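Local coordinates for protein UL37 (Suid herpesvirus 1, PDB 4K70) that is an inner tegument protein thought to be essential for control of viral trafficking, and is represented here by its N-terminal half, at residues Glu204-Lys207 with Pro208-Ala212; Gln292-Leu295 with Ala296-Asp299. All coordinates share one frame; numbering follows the deposited sequence.

Contact 1: residues Glu204-Lys207 with Pro208-Ala212; sequences EGLK and PLTRA. With NA (sodium ion), chain N.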
loop_
_atom_site.group_PDB
_atom_site.type_symbol
_atom_site.label_atom_id
_atom_site.label_comp_id
_atom_site.label_asym_id
_atom_site.label_seq_id
_atom_site.Cartn_x
_atom_site.Cartn_y
_atom_site.Cartn_z
ATOM N N GLU A 204 -7.907 -20.647 21.683
ATOM C CA GLU A 204 -8.335 -21.362 22.882
ATOM C C GLU A 204 -7.172 -21.875 23.705
ATOM O O GLU A 204 -7.359 -22.334 24.832
ATOM C CB GLU A 204 -9.240 -22.544 22.510
ATOM C CG GLU A 204 -10.554 -22.160 21.849
ATOM C CD GLU A 204 -11.571 -21.594 22.827
ATOM O OE1 GLU A 204 -11.314 -21.614 24.053
ATOM O OE2 GLU A 204 -12.635 -21.125 22.367
ATOM N N GLY A 205 -5.973 -21.818 23.134
ATOM C CA GLY A 205 -4.772 -22.241 23.829
ATOM C C GLY A 205 -4.114 -21.088 24.567
ATOM O O GLY A 205 -3.059 -21.238 25.174
ATOM N N LEU A 206 -4.743 -19.922 24.514
ATOM C CA LEU A 206 -4.220 -18.754 25.213
ATOM C C LEU A 206 -4.996 -18.564 26.514
ATOM O O LEU A 206 -6.163 -18.954 26.604
ATOM C CB LEU A 206 -4.327 -17.510 24.317
ATOM C CG LEU A 206 -3.084 -17.033 23.554
ATOM C CD1 LEU A 206 -2.091 -18.147 23.279
ATOM C CD2 LEU A 206 -3.467 -16.360 22.262
ATOM N N LYS A 207 -4.358 -17.975 27.523
ATOM C CA LYS A 207 -5.045 -17.714 28.789
ATOM C C LYS A 207 -6.141 -16.670 28.611
ATOM O O LYS A 207 -6.049 -15.806 27.734
ATOM C CB LYS A 207 -4.059 -17.264 29.862
ATOM C CG LYS A 207 -2.947 -18.263 30.118
ATOM C CD LYS A 207 -1.946 -17.694 31.101
ATOM C CE LYS A 207 -0.816 -18.683 31.356
ATOM N NZ LYS A 207 0.084 -18.162 32.412
ATOM N N PRO A 208 -7.190 -16.757 29.440
ATOM C CA PRO A 208 -8.303 -15.803 29.400
ATOM C C PRO A 208 -7.822 -14.348 29.426
ATOM O O PRO A 208 -8.312 -13.542 28.632
ATOM C CB PRO A 208 -9.091 -16.132 30.670
ATOM C CG PRO A 208 -8.757 -17.553 30.976
ATOM C CD PRO A 208 -7.361 -17.779 30.493
ATOM N N LEU A 209 -6.877 -14.015 30.307
ATOM C CA LEU A 209 -6.387 -12.638 30.401
ATOM C C LEU A 209 -5.782 -12.157 29.083
ATOM O O LEU A 209 -6.042 -11.044 28.645
ATOM C CB LEU A 209 -5.354 -12.494 31.524
ATOM C CG LEU A 209 -4.750 -11.091 31.675
ATOM C CD1 LEU A 209 -5.852 -10.079 31.957
ATOM C CD2 LEU A 209 -3.699 -11.066 32.766
ATOM N N THR A 210 -4.958 -12.996 28.464
ATOM C CA THR A 210 -4.328 -12.656 27.196
ATOM C C THR A 210 -5.402 -12.356 26.137
ATOM O O THR A 210 -5.323 -11.362 25.410
ATOM C CB THR A 210 -3.420 -13.808 26.713
ATOM O OG1 THR A 210 -2.389 -14.061 27.689
ATOM C CG2 THR A 210 -2.780 -13.474 25.384
ATOM N N ARG A 211 -6.404 -13.225 26.067
ATOM C CA ARG A 211 -7.459 -13.110 25.070
ATOM C C ARG A 211 -8.281 -11.866 25.296
ATOM O O ARG A 211 -8.646 -11.187 24.339
ATOM C CB ARG A 211 -8.347 -14.356 25.086
ATOM C CG ARG A 211 -7.608 -15.600 24.617
ATOM C CD ARG A 211 -8.445 -16.851 24.793
ATOM N NE ARG A 211 -9.569 -16.880 23.865
ATOM C CZ ARG A 211 -10.470 -17.856 23.821
ATOM N NH1 ARG A 211 -10.380 -18.885 24.656
ATOM N NH2 ARG A 211 -11.453 -17.805 22.940
ATOM N N ALA A 212 -8.554 -11.556 26.565
ATOM C CA ALA A 212 -9.273 -10.331 26.913
ATOM C C ALA A 212 -8.521 -9.063 26.485
ATOM O O ALA A 212 -9.126 -8.112 25.988
ATOM C CB ALA A 212 -9.571 -10.295 28.410
HETATM NA NA NA N . -8.992 -22.456 26.526
HETATM O O HOH W 1 -8.747 -19.164 27.213
#
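Glu-204 and Arg-211 reach for each other across the turn that leads into helix 208-223. Their salt bridge rests on one oxygen: Arg-211 NH1 lies 2.9 Å from Glu-204 OE1, but the hydrogen bond is weak, bent to 142° at the hydrogen. The carboxylate and guanidinium planes stand 81° apart, so this is no flat, two-pronged pairing. The arginine gets there by a bend at chi3 (70°), which turns the guanidinium so that the backbone N of Glu-204 lies above one face, offset toward its rim. NH1 has a further partner at the guanidinium edge, a water 3.0 Å away that it donates to and that in turn donates to Leu-206 O. NE bonds to Met-201 O, back at the end of helix 191-201.

Nearer the backbone the contact is apolar. Leu-206 CB sits 3.8 Å from Arg-211 CG, on the aliphatic part of that chain, while Leu-206 CG comes within 4.0 Å of Thr-210 CG2, the two side chains meeting at about a right angle. Thr-210 keeps its hydroxyl for Asp-299. The backbone carbonyl oxygen of Glu-204 binds a sodium ion.

Lys-207 occupies the N-cap position, and its carbonyl oxygen accepts Arg-211 N at 3.1 Å in the first i-to-i+4 bond. With Pro-208 in its first turn, the arrangement is a common helix N-terminus: proline, lacking an N-H, sits where none is needed.

Contact 2: residues Gln292-Leu295 with Ala296-Asp299; sequences QGVL and ALLD. With NA (sodium ion), chain J.
Ala-296 meets the preceding residues through a water: its N donates to the water at 3.1 Å, and the water donates to the carbonyl oxygen of Gln-292. The bridge stands in for a direct backbone bond between the two. Ala-296 CB lies 4.0 Å from Gly-293 O.

Leu-297 is held more directly. Its N donates to Val-294 O at 2.8 Å, with the donor 57° out of the carbonyl plane, not on a lone pair. CB lies close against the same oxygen, and the methyl CD2 comes loosely to Val-294 CG2, 4.4 Å away.

Leu-298 repeats the pattern one residue on. Its N bonds to Leu-295 O at 2.9 Å, again from well above the carbonyl plane. Here the side chain does more of the work: CG beside the backbone N (chi1 -63°) and an extended second torsion carry CD1 to 3.7 Å from Leu-295 CD1, where the two leucines cross obliquely. CG also rests on Val-294 O. The carbonyl of Leu-298 receives Lys-207 NZ.

Asp-299 leaves the turn with its carboxylate directed at the start of helix 208-223. At the other end, Gln-292 OE1 binds a sodium ion that His-315 O also holds. The whole turn lies in the long loop between helices 260-271 and 307-311; Leu-295 touches Gln-303 and Thr-316, Leu-298 touches His-306, and Leu-297 reaches Ala-246, in the loop after helix 229-240.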
loop_
_atom_site.group_PDB
_atom_site.type_symbol
_atom_site.label_atom_id
_atom_site.label_comp_id
_atom_site.label_asym_id
_atom_site.label_seq_id
_atom_site.Cartn_x
_atom_site.Cartn_y
_atom_site.Cartn_z
ATOM N N GLN A 292 6.702 -8.399 38.658
ATOM C CA GLN A 292 7.294 -9.503 37.899
ATOM C C GLN A 292 6.483 -10.791 38.018
ATOM O O GLN A 292 6.528 -11.636 37.129
ATOM C CB GLN A 292 8.748 -9.752 38.342
ATOM C CG GLN A 292 9.519 -10.776 37.500
ATOM C CD GLN A 292 10.079 -10.199 36.185
ATOM O OE1 GLN A 292 10.358 -8.998 36.080
ATOM N NE2 GLN A 292 10.256 -11.066 35.183
ATOM N N GLY A 293 5.739 -10.931 39.112
ATOM C CA GLY A 293 4.926 -12.113 39.348
ATOM C C GLY A 293 3.727 -12.262 38.427
ATOM O O GLY A 293 3.173 -13.352 38.292
ATOM N N VAL A 294 3.318 -11.168 37.791
ATOM C CA VAL A 294 2.187 -11.216 36.876
ATOM C C VAL A 294 2.551 -11.970 35.597
ATOM O O VAL A 294 1.673 -12.441 34.883
ATOM C CB VAL A 294 1.661 -9.801 36.521
ATOM C CG1 VAL A 294 2.606 -9.090 35.569
ATOM C CG2 VAL A 294 0.267 -9.887 35.906
ATOM N N LEU A 295 3.844 -12.090 35.309
ATOM C CA LEU A 295 4.280 -12.731 34.061
ATOM C C LEU A 295 3.829 -14.191 33.948
ATOM O O LEU A 295 3.430 -14.647 32.870
ATOM C CB LEU A 295 5.794 -12.609 33.878
ATOM C CG LEU A 295 6.248 -11.480 32.940
ATOM C CD1 LEU A 295 5.089 -10.568 32.576
ATOM C CD2 LEU A 295 7.368 -10.680 33.549
ATOM N N ALA A 296 3.893 -14.914 35.062
ATOM C CA ALA A 296 3.389 -16.281 35.120
ATOM C C ALA A 296 1.894 -16.361 34.818
ATOM O O ALA A 296 1.375 -17.435 34.512
ATOM C CB ALA A 296 3.689 -16.894 36.484
ATOM N N LEU A 297 1.199 -15.231 34.905
ATOM C CA LEU A 297 -0.235 -15.193 34.606
ATOM C C LEU A 297 -0.505 -14.816 33.150
ATOM O O LEU A 297 -1.659 -14.622 32.753
ATOM C CB LEU A 297 -0.959 -14.208 35.532
ATOM C CG LEU A 297 -1.313 -14.679 36.946
ATOM C CD1 LEU A 297 -0.459 -15.858 37.335
ATOM C CD2 LEU A 297 -1.148 -13.543 37.954
ATOM N N LEU A 298 0.563 -14.704 32.365
ATOM C CA LEU A 298 0.457 -14.322 30.960
ATOM C C LEU A 298 1.006 -15.433 30.072
ATOM O O LEU A 298 1.599 -16.391 30.557
ATOM C CB LEU A 298 1.221 -13.019 30.701
ATOM C CG LEU A 298 0.727 -11.760 31.428
ATOM C CD1 LEU A 298 1.674 -10.593 31.174
ATOM C CD2 LEU A 298 -0.702 -11.388 31.030
ATOM N N ASP A 299 0.804 -15.312 28.769
ATOM C CA ASP A 299 1.389 -16.275 27.850
ATOM C C ASP A 299 2.811 -15.877 27.456
ATOM O O ASP A 299 3.082 -14.712 27.156
ATOM C CB ASP A 299 0.485 -16.494 26.637
ATOM C CG ASP A 299 -0.753 -17.291 26.988
ATOM O OD1 ASP A 299 -0.645 -18.535 27.052
ATOM O OD2 ASP A 299 -1.824 -16.681 27.216
HETATM NA NA NA J . 11.692 -7.514 38.197
HETATM O O HOH W 2 6.364 -14.287 36.865
#

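In the fold
Coming from the N terminus, the chain runs through helix 191-201 and passes through contact 1, a short loop closed on the first turn of helix 208-223. Two further helices, 229-240 and 260-271, follow before contact 2 forms a turn in the next loop. The two are in series, neither nested nor crossed, yet their centres lie about 13 Å apart. Asp-299 OD2 joins them, 2.7 Å from Thr-210 OG1 and 2.9 Å from Lys-207 N, so one carboxylate oxygen binds the helix start at two points. Together with the bond from Lys-207 NZ to Leu-298 O, this fastens segment 296-299 to the N-terminus of helix 208-223.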